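DELTA1-pyrroline-2-carboxylate reductase (Thermococcus litoralis DSM 5473, PDB 6T3E) reduces Delta1-pyrroline-2-carboxylate to L-proline using a nicotinamide coenzyme, as an NADH-binding member of the ornithine cyclodeaminase/mu-crystallin family. Local coordinates at residues B[278-281]-B[282-286]; B[194-197]-B[198-202]; B[166-169]-B[170-174]. One frame throughout, in Å; residues are numbered along the deposited sequence.

Contact 1 of 3, residues B[278-281]-B[282-286]; sequences GDII and IPMKE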
loop_
_atom_site.group_PDB
_atom_site.type_symbol
_atom_site.label_atom_id
_atom_site.label_comp_id
_atom_site.label_asym_id
_atom_site.label_seq_id
_atom_site.Cartn_x
_atom_site.Cartn_y
_atom_site.Cartn_z
ATOM N N GLY B 278 -1.141 11.944 17.895
ATOM C CA GLY B 278 -1.689 13.025 18.688
ATOM C C GLY B 278 -0.988 13.214 20.012
ATOM O O GLY B 278 -0.987 14.331 20.546
ATOM N N ASP B 279 -0.356 12.154 20.532
ATOM C CA ASP B 279 0.423 12.264 21.765
ATOM C C ASP B 279 1.505 13.332 21.654
ATOM O O ASP B 279 1.930 13.897 22.668
ATOM C CB ASP B 279 1.044 10.909 22.116
ATOM C CG ASP B 279 0.088 10.000 22.892
ATOM O OD1 ASP B 279 -0.323 10.403 24.007
ATOM O OD2 ASP B 279 -0.246 8.888 22.393
ATOM N N ILE B 280 1.966 13.616 20.443
ATOM C CA ILE B 280 2.991 14.617 20.208
ATOM C C ILE B 280 2.422 15.853 19.513
ATOM O O ILE B 280 2.762 16.979 19.880
ATOM C CB ILE B 280 4.157 14.004 19.398
ATOM C CG1 ILE B 280 4.651 12.710 20.066
ATOM C CG2 ILE B 280 5.296 14.993 19.229
ATOM C CD1 ILE B 280 5.109 12.879 21.503
ATOM N N ILE B 281 1.517 15.666 18.544
ATOM C CA ILE B 281 1.004 16.786 17.759
ATOM C C ILE B 281 0.224 17.756 18.640
ATOM O O ILE B 281 0.353 18.982 18.509
ATOM C CB ILE B 281 0.141 16.271 16.595
ATOM C CG1 ILE B 281 0.986 15.491 15.595
ATOM C CG2 ILE B 281 -0.548 17.422 15.890
ATOM C CD1 ILE B 281 0.159 14.552 14.728
ATOM N N ILE B 282 -0.597 17.231 19.545
ATOM C CA ILE B 282 -1.434 18.078 20.389
ATOM C C ILE B 282 -0.571 18.928 21.323
ATOM O O ILE B 282 -0.781 20.148 21.382
ATOM C CB ILE B 282 -2.469 17.244 21.172
ATOM C CG1 ILE B 282 -3.576 16.732 20.240
ATOM C CG2 ILE B 282 -3.068 18.057 22.309
ATOM C CD1 ILE B 282 -4.452 15.670 20.850
ATOM N N PRO B 283 0.400 18.368 22.062
ATOM C CA PRO B 283 1.224 19.239 22.918
ATOM C C PRO B 283 1.995 20.291 22.149
ATOM O O PRO B 283 2.243 21.383 22.680
ATOM C CB PRO B 283 2.165 18.252 23.623
ATOM C CG PRO B 283 1.463 16.953 23.574
ATOM C CD PRO B 283 0.759 16.950 22.252
ATOM N N MET B 284 2.380 20.007 20.907
ATOM C CA MET B 284 3.061 21.023 20.118
ATOM C C MET B 284 2.105 22.093 19.621
ATOM O O MET B 284 2.498 23.258 19.500
ATOM C CB MET B 284 3.795 20.375 18.955
ATOM C CG MET B 284 5.111 19.766 19.375
ATOM S SD MET B 284 5.620 18.488 18.227
ATOM C CE MET B 284 5.185 19.206 16.654
ATOM N N LYS B 285 0.856 21.725 19.344
ATOM C CA LYS B 285 -0.149 22.728 19.007
ATOM C C LYS B 285 -0.410 23.657 20.187
ATOM O O LYS B 285 -0.653 24.855 19.998
ATOM C CB LYS B 285 -1.442 22.053 18.552
ATOM C CG LYS B 285 -1.499 21.719 17.072
ATOM C CD LYS B 285 -2.788 20.992 16.741
ATOM C CE LYS B 285 -2.974 20.827 15.239
ATOM N NZ LYS B 285 -4.289 20.199 14.888
ATOM N N GLU B 286 -0.398 23.111 21.409
ATOM C CA GLU B 286 -0.588 23.930 22.603
ATOM C C GLU B 286 0.556 24.922 22.798
ATOM O O GLU B 286 0.356 25.992 23.388
ATOM C CB GLU B 286 -0.705 23.037 23.843
ATOM C CG GLU B 286 -1.910 22.105 23.884
ATOM C CD GLU B 286 -1.933 21.225 25.140
ATOM O OE1 GLU B 286 -3.036 20.930 25.661
ATOM O OE2 GLU B 286 -0.845 20.823 25.606
#
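A proline set in the middle of a short helix marks 278-286, which lies on the connection between the parallel strands 264-267 and 294-297: the ring of Pro283 lies against the carbonyls of Asp279 and Ile280. Its CG is 3.2 Å from Asp279 O, and its CD is 3.1 Å from Ile280 O. Proline has no N-H to give to the turn before, and the helix kinks here. The bonds around it carry on: Ile282 N reaches Gly278 O at 3.1 Å, Met284 N reaches Ile280 O, and Lys285 N reaches Ile281 O at 2.9 Å. A glycine here lacks the ring, and its loss would probably open a gap beside the carbonyls of Asp279 and Ile280 and leave this part of the backbone freer to turn.

On another side of the helix, Met284 folds back over Ile280. Its chain bends at the third torsion (chi3 40°), and SD meets Ile280 CG2 at 3.7 Å, the two side chains crossing at a slant. Both also touch helix 270-276, Ile280 at Val273 and Met284 at Leu274. Lys285 instead runs extended, its CB and CG passing Ile281 O, with CE 4.2 Å from Ile281 CG2. Beyond the two segments, the Asp279 carboxylate takes the amides of Leu255 and Glu254 on OD1 and a salt bridge from Lys319 on OD2, tying the start of the helix to the loop at 254-255 and to strand 316-319. This is a proline-kinked helix in a connection of the parallel sheet of the NADH-binding domain.

Contact 2 of 3, residues B[194-197]-B[198-202]; sequences EEMS and KKLGI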
loop_
_atom_site.group_PDB
_atom_site.type_symbol
_atom_site.label_atom_id
_atom_site.label_comp_id
_atom_site.label_asym_id
_atom_site.label_seq_id
_atom_site.Cartn_x
_atom_site.Cartn_y
_atom_site.Cartn_z
ATOM N N GLU B 194 -3.211 -13.200 35.000
ATOM C CA GLU B 194 -3.111 -14.650 35.144
ATOM C C GLU B 194 -2.259 -15.244 34.031
ATOM O O GLU B 194 -1.231 -15.884 34.288
ATOM C CB GLU B 194 -4.504 -15.282 35.136
ATOM C CG GLU B 194 -5.342 -15.003 36.372
ATOM C CD GLU B 194 -6.768 -15.503 36.220
ATOM O OE1 GLU B 194 -7.040 -16.198 35.212
ATOM O OE2 GLU B 194 -7.611 -15.201 37.099
ATOM N N GLU B 195 -2.675 -15.024 32.779
ATOM C CA GLU B 195 -2.050 -15.693 31.646
ATOM C C GLU B 195 -0.618 -15.229 31.432
ATOM O O GLU B 195 0.246 -16.036 31.070
ATOM C CB GLU B 195 -2.888 -15.477 30.397
ATOM C CG GLU B 195 -4.127 -16.331 30.403
ATOM C CD GLU B 195 -4.903 -16.212 29.118
ATOM O OE1 GLU B 195 -4.573 -15.322 28.300
ATOM O OE2 GLU B 195 -5.827 -17.029 28.916
ATOM N N MET B 196 -0.348 -13.934 31.602
ATOM C CA MET B 196 1.015 -13.448 31.395
ATOM C C MET B 196 1.945 -13.831 32.543
ATOM O O MET B 196 3.164 -13.846 32.359
ATOM C CB MET B 196 1.019 -11.939 31.164
ATOM C CG MET B 196 0.459 -11.532 29.792
ATOM S SD MET B 196 1.222 -12.382 28.387
ATOM C CE MET B 196 2.768 -11.491 28.305
ATOM N N SER B 197 1.411 -14.058 33.749
ATOM C CA SER B 197 2.265 -14.439 34.876
ATOM C C SER B 197 2.865 -15.828 34.677
ATOM O O SER B 197 4.054 -16.041 34.941
ATOM C CB SER B 197 1.482 -14.385 36.192
ATOM O OG SER B 197 2.286 -14.839 37.269
ATOM N N LYS B 198 2.044 -16.804 34.269
ATOM C CA LYS B 198 2.581 -18.119 33.920
ATOM C C LYS B 198 3.426 -18.035 32.660
ATOM O O LYS B 198 4.467 -18.695 32.565
ATOM C CB LYS B 198 1.461 -19.152 33.764
ATOM C CG LYS B 198 0.322 -18.730 32.823
ATOM C CD LYS B 198 -0.975 -19.544 33.067
ATOM C CE LYS B 198 -1.817 -18.962 34.234
ATOM N NZ LYS B 198 -3.179 -19.552 34.371
ATOM N N LYS B 199 3.004 -17.192 31.709
ATOM C CA LYS B 199 3.748 -16.967 30.482
ATOM C C LYS B 199 5.188 -16.570 30.788
ATOM O O LYS B 199 6.137 -17.260 30.396
ATOM C CB LYS B 199 3.033 -15.850 29.724
ATOM C CG LYS B 199 3.679 -15.319 28.447
ATOM C CD LYS B 199 3.428 -16.115 27.166
ATOM C CE LYS B 199 3.895 -15.214 25.981
ATOM N NZ LYS B 199 3.210 -13.853 25.938
ATOM N N LEU B 200 5.385 -15.445 31.482
ATOM C CA LEU B 200 6.730 -14.895 31.701
ATOM C C LEU B 200 7.367 -15.358 33.005
ATOM O O LEU B 200 8.511 -14.984 33.282
ATOM C CB LEU B 200 6.700 -13.364 31.671
ATOM C CG LEU B 200 5.977 -12.822 30.442
ATOM C CD1 LEU B 200 5.717 -11.312 30.538
ATOM C CD2 LEU B 200 6.728 -13.158 29.165
ATOM N N GLY B 201 6.651 -16.128 33.820
ATOM C CA GLY B 201 7.210 -16.586 35.088
ATOM C C GLY B 201 7.518 -15.458 36.049
ATOM O O GLY B 201 8.540 -15.497 36.744
ATOM N N ILE B 202 6.650 -14.447 36.100
ATOM C CA ILE B 202 6.784 -13.322 37.012
ATOM C C ILE B 202 5.424 -13.076 37.638
ATOM O O ILE B 202 4.384 -13.456 37.094
ATOM C CB ILE B 202 7.282 -12.029 36.327
ATOM C CG1 ILE B 202 6.293 -11.580 35.245
ATOM C CG2 ILE B 202 8.693 -12.204 35.772
ATOM C CD1 ILE B 202 6.371 -10.100 34.898
#
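Lys199 lies alongside Met196, one turn back on helix 186-200, and its chain can be followed atom by atom. CB sits between two carbonyls, 3.1 Å from Glu195 O and 3.3 Å from Met196 O. CG stands anti to the backbone N (chi1 174°), which brings it to the thioether, 3.8 Å from Met196 SD. A bend at the second torsion leads CD and CE past without close contact, and a final bend (chi4 -57°) turns the ammonium back, so that NZ ends 3.4 Å from Met196 CE and close to SD as well. The lysine thus touches the buried methionine at two points, CG and the charged tip. Met196 bends twice, at its second and third torsions, and its CE meets Leu200 CD1 at 3.7 Å, the two side chains slanting across each other. Both pack on helix 161-173, Leu200 on Leu167, Trp168 and Cys171, Met196 on Arg164, and Met196 also touches Ile204 of strand 203-206.

Lys198 runs another way, back along the helix, with CG near Glu195 O and CE near Glu194 O. The carboxylate of Glu194 stays apart from its ammonium, while that of Glu195 has a salt bridge to Lys191.

At the end of the helix Ser197 O takes Ile202 N at 3.3 Å, in the carbonyl plane and on a lone pair, and a weak bond from Gly201 N. Gly201 leaves helical angles with a positive phi of 64°, and past this turn Ser197 OG donates to Ile202 O. A glycine in the left-handed conformation and a six-to-one backbone bond resemble a Schellman motif, here leading from the helix of a beta-alpha-beta unit into strand 203-206.

Contact 3 of 3, residues B[166-169]-B[170-174]; sequences QLWA and VCEVR
Val170 O is gripped by two backbone amides, Val173 N at 3.2 Å and Arg174 N at 3.0 Å, which converge on it, while Val170 N bonds back to Gln166 O one turn earlier. Cys171 N reaches Leu167 O at 2.9 Å. The cysteine sulfur lies beside its own backbone N, anti to the carbonyl carbon (chi1 -63°), and packs with SG 4.0 Å from Leu167 CG. Val170 CG2 lies against Gln166 O on a buried side of the helix.

Helix 161-173 is the first helix of a Rossmann-type beta-alpha-beta unit, joining strand 153-157 to strand 178-182. It follows a turn whose glycines fit the GxGxxA pattern, consistent with the NADH bound nearby. The side chain of Gln166 is about 7 Å from the bound NADH. Its NE2 is bonded to Ser139 OG.

On the face toward helix 39-54, Trp168 and Glu172 run side by side, pointing the same way. Glu172 CG lies beside its backbone N, anti to the carbonyl carbon, and so comes near Trp168 O; the bend at the second torsion (chi2 -78°) then carries the carboxylate round until OE2 reaches the indole edge, near the ring plane and 3.7 Å from Trp168 NE1. Ring and carboxylate planes are turned 59° to each other, and helix 39-54 comes up to both side chains, with Met39 at the tryptophan and Lys40 and Ile43 at the glutamate. Farther on, Arg174 NH1 bonds to Val173 O at 3.2 Å, the donor lying above the carbonyl plane, and NH2 reaches the carbonyls of Lys144 and Ala147.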
loop_
_atom_site.group_PDB
_atom_site.type_symbol
_atom_site.label_atom_id
_atom_site.label_comp_id
_atom_site.label_asym_id
_atom_site.label_seq_id
_atom_site.Cartn_x
_atom_site.Cartn_y
_atom_site.Cartn_z
ATOM N N GLN B 166 4.387 -6.300 24.644
ATOM C CA GLN B 166 5.128 -5.199 25.242
ATOM C C GLN B 166 5.836 -5.659 26.502
ATOM O O GLN B 166 7.046 -5.461 26.654
ATOM C CB GLN B 166 4.193 -4.038 25.546
ATOM C CG GLN B 166 3.865 -3.169 24.355
ATOM C CD GLN B 166 5.051 -2.392 23.849
ATOM O OE1 GLN B 166 5.880 -1.900 24.634
ATOM N NE2 GLN B 166 5.133 -2.253 22.522
ATOM N N LEU B 167 5.099 -6.308 27.410
ATOM C CA LEU B 167 5.723 -6.779 28.641
ATOM C C LEU B 167 6.734 -7.879 28.356
ATOM O O LEU B 167 7.807 -7.910 28.970
ATOM C CB LEU B 167 4.665 -7.263 29.636
ATOM C CG LEU B 167 5.219 -7.701 31.004
ATOM C CD1 LEU B 167 5.863 -6.541 31.743
ATOM C CD2 LEU B 167 4.163 -8.393 31.873
ATOM N N TRP B 168 6.421 -8.768 27.405
ATOM C CA TRP B 168 7.342 -9.848 27.047
ATOM C C TRP B 168 8.681 -9.298 26.566
ATOM O O TRP B 168 9.741 -9.732 27.024
ATOM C CB TRP B 168 6.698 -10.749 25.984
ATOM C CG TRP B 168 7.529 -11.927 25.538
ATOM C CD1 TRP B 168 8.676 -12.394 26.112
ATOM C CD2 TRP B 168 7.263 -12.789 24.423
ATOM N NE1 TRP B 168 9.152 -13.478 25.422
ATOM C CE2 TRP B 168 8.304 -13.749 24.382
ATOM C CE3 TRP B 168 6.248 -12.845 23.456
ATOM C CZ2 TRP B 168 8.363 -14.754 23.410
ATOM C CZ3 TRP B 168 6.304 -13.846 22.489
ATOM C CH2 TRP B 168 7.360 -14.789 22.476
ATOM N N ALA B 169 8.655 -8.315 25.667
ATOM C CA ALA B 169 9.910 -7.750 25.178
ATOM C C ALA B 169 10.653 -6.973 26.262
ATOM O O ALA B 169 11.886 -6.894 26.224
ATOM C CB ALA B 169 9.650 -6.866 23.965
ATOM N N VAL B 170 9.932 -6.348 27.200
ATOM C CA VAL B 170 10.596 -5.685 28.321
ATOM C C VAL B 170 11.287 -6.711 29.217
ATOM O O VAL B 170 12.377 -6.459 29.744
ATOM C CB VAL B 170 9.595 -4.808 29.103
ATOM C CG1 VAL B 170 10.210 -4.294 30.399
ATOM C CG2 VAL B 170 9.150 -3.640 28.255
ATOM N N CYS B 171 10.672 -7.885 29.393
ATOM C CA CYS B 171 11.265 -8.941 30.213
ATOM C C CYS B 171 12.505 -9.548 29.553
ATOM O O CYS B 171 13.389 -10.068 30.248
ATOM C CB CYS B 171 10.235 -10.042 30.476
ATOM S SG CYS B 171 8.748 -9.578 31.407
ATOM N N GLU B 172 12.574 -9.534 28.219
ATOM C CA GLU B 172 13.757 -10.059 27.543
ATOM C C GLU B 172 14.951 -9.131 27.696
ATOM O O GLU B 172 16.091 -9.566 27.519
ATOM C CB GLU B 172 13.466 -10.305 26.058
ATOM C CG GLU B 172 12.614 -11.547 25.782
ATOM C CD GLU B 172 13.416 -12.842 25.858
ATOM O OE1 GLU B 172 14.665 -12.769 25.800
ATOM O OE2 GLU B 172 12.799 -13.930 25.972
ATOM N N VAL B 173 14.709 -7.880 28.064
ATOM C CA VAL B 173 15.736 -6.853 28.077
ATOM C C VAL B 173 16.108 -6.405 29.492
ATOM O O VAL B 173 17.222 -5.896 29.688
ATOM C CB VAL B 173 15.274 -5.655 27.213
ATOM C CG1 VAL B 173 15.878 -4.334 27.644
ATOM C CG2 VAL B 173 15.540 -5.934 25.735
ATOM N N ARG B 174 15.250 -6.628 30.486
ATOM C CA ARG B 174 15.498 -6.220 31.863
ATOM C C ARG B 174 15.165 -7.367 32.814
ATOM O O ARG B 174 14.515 -8.344 32.438
ATOM C CB ARG B 174 14.684 -4.968 32.209
ATOM C CG ARG B 174 15.133 -3.723 31.453
ATOM C CD ARG B 174 16.489 -3.247 31.945
ATOM N NE ARG B 174 16.900 -1.989 31.324
ATOM C CZ ARG B 174 17.821 -1.888 30.365
ATOM N NH1 ARG B 174 18.430 -2.977 29.912
ATOM N NH2 ARG B 174 18.135 -0.698 29.856
#

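Contacts 2 and 3 hold neighbouring helices of consecutive beta-alpha-beta units and meet directly: Leu200 packs on Leu167, Trp168 and Cys171, and Lys199 NZ comes 4.1 Å from Trp168 CE3. Contact 1 stands apart from contact 2, their centres about 36 Å apart, on opposite sides of the chain's centre. It is mostly buried and apolar, with a proline breaking the helix bonding. Contact 2 is at the surface, with four exposed residues, charged chains and a glycine-closed helix end. Contact 3 falls between: Val170 and Leu167 face strand 219-222, while Glu172 is exposed. All three are single-helix contacts, but only contacts 2 and 3 share an interface.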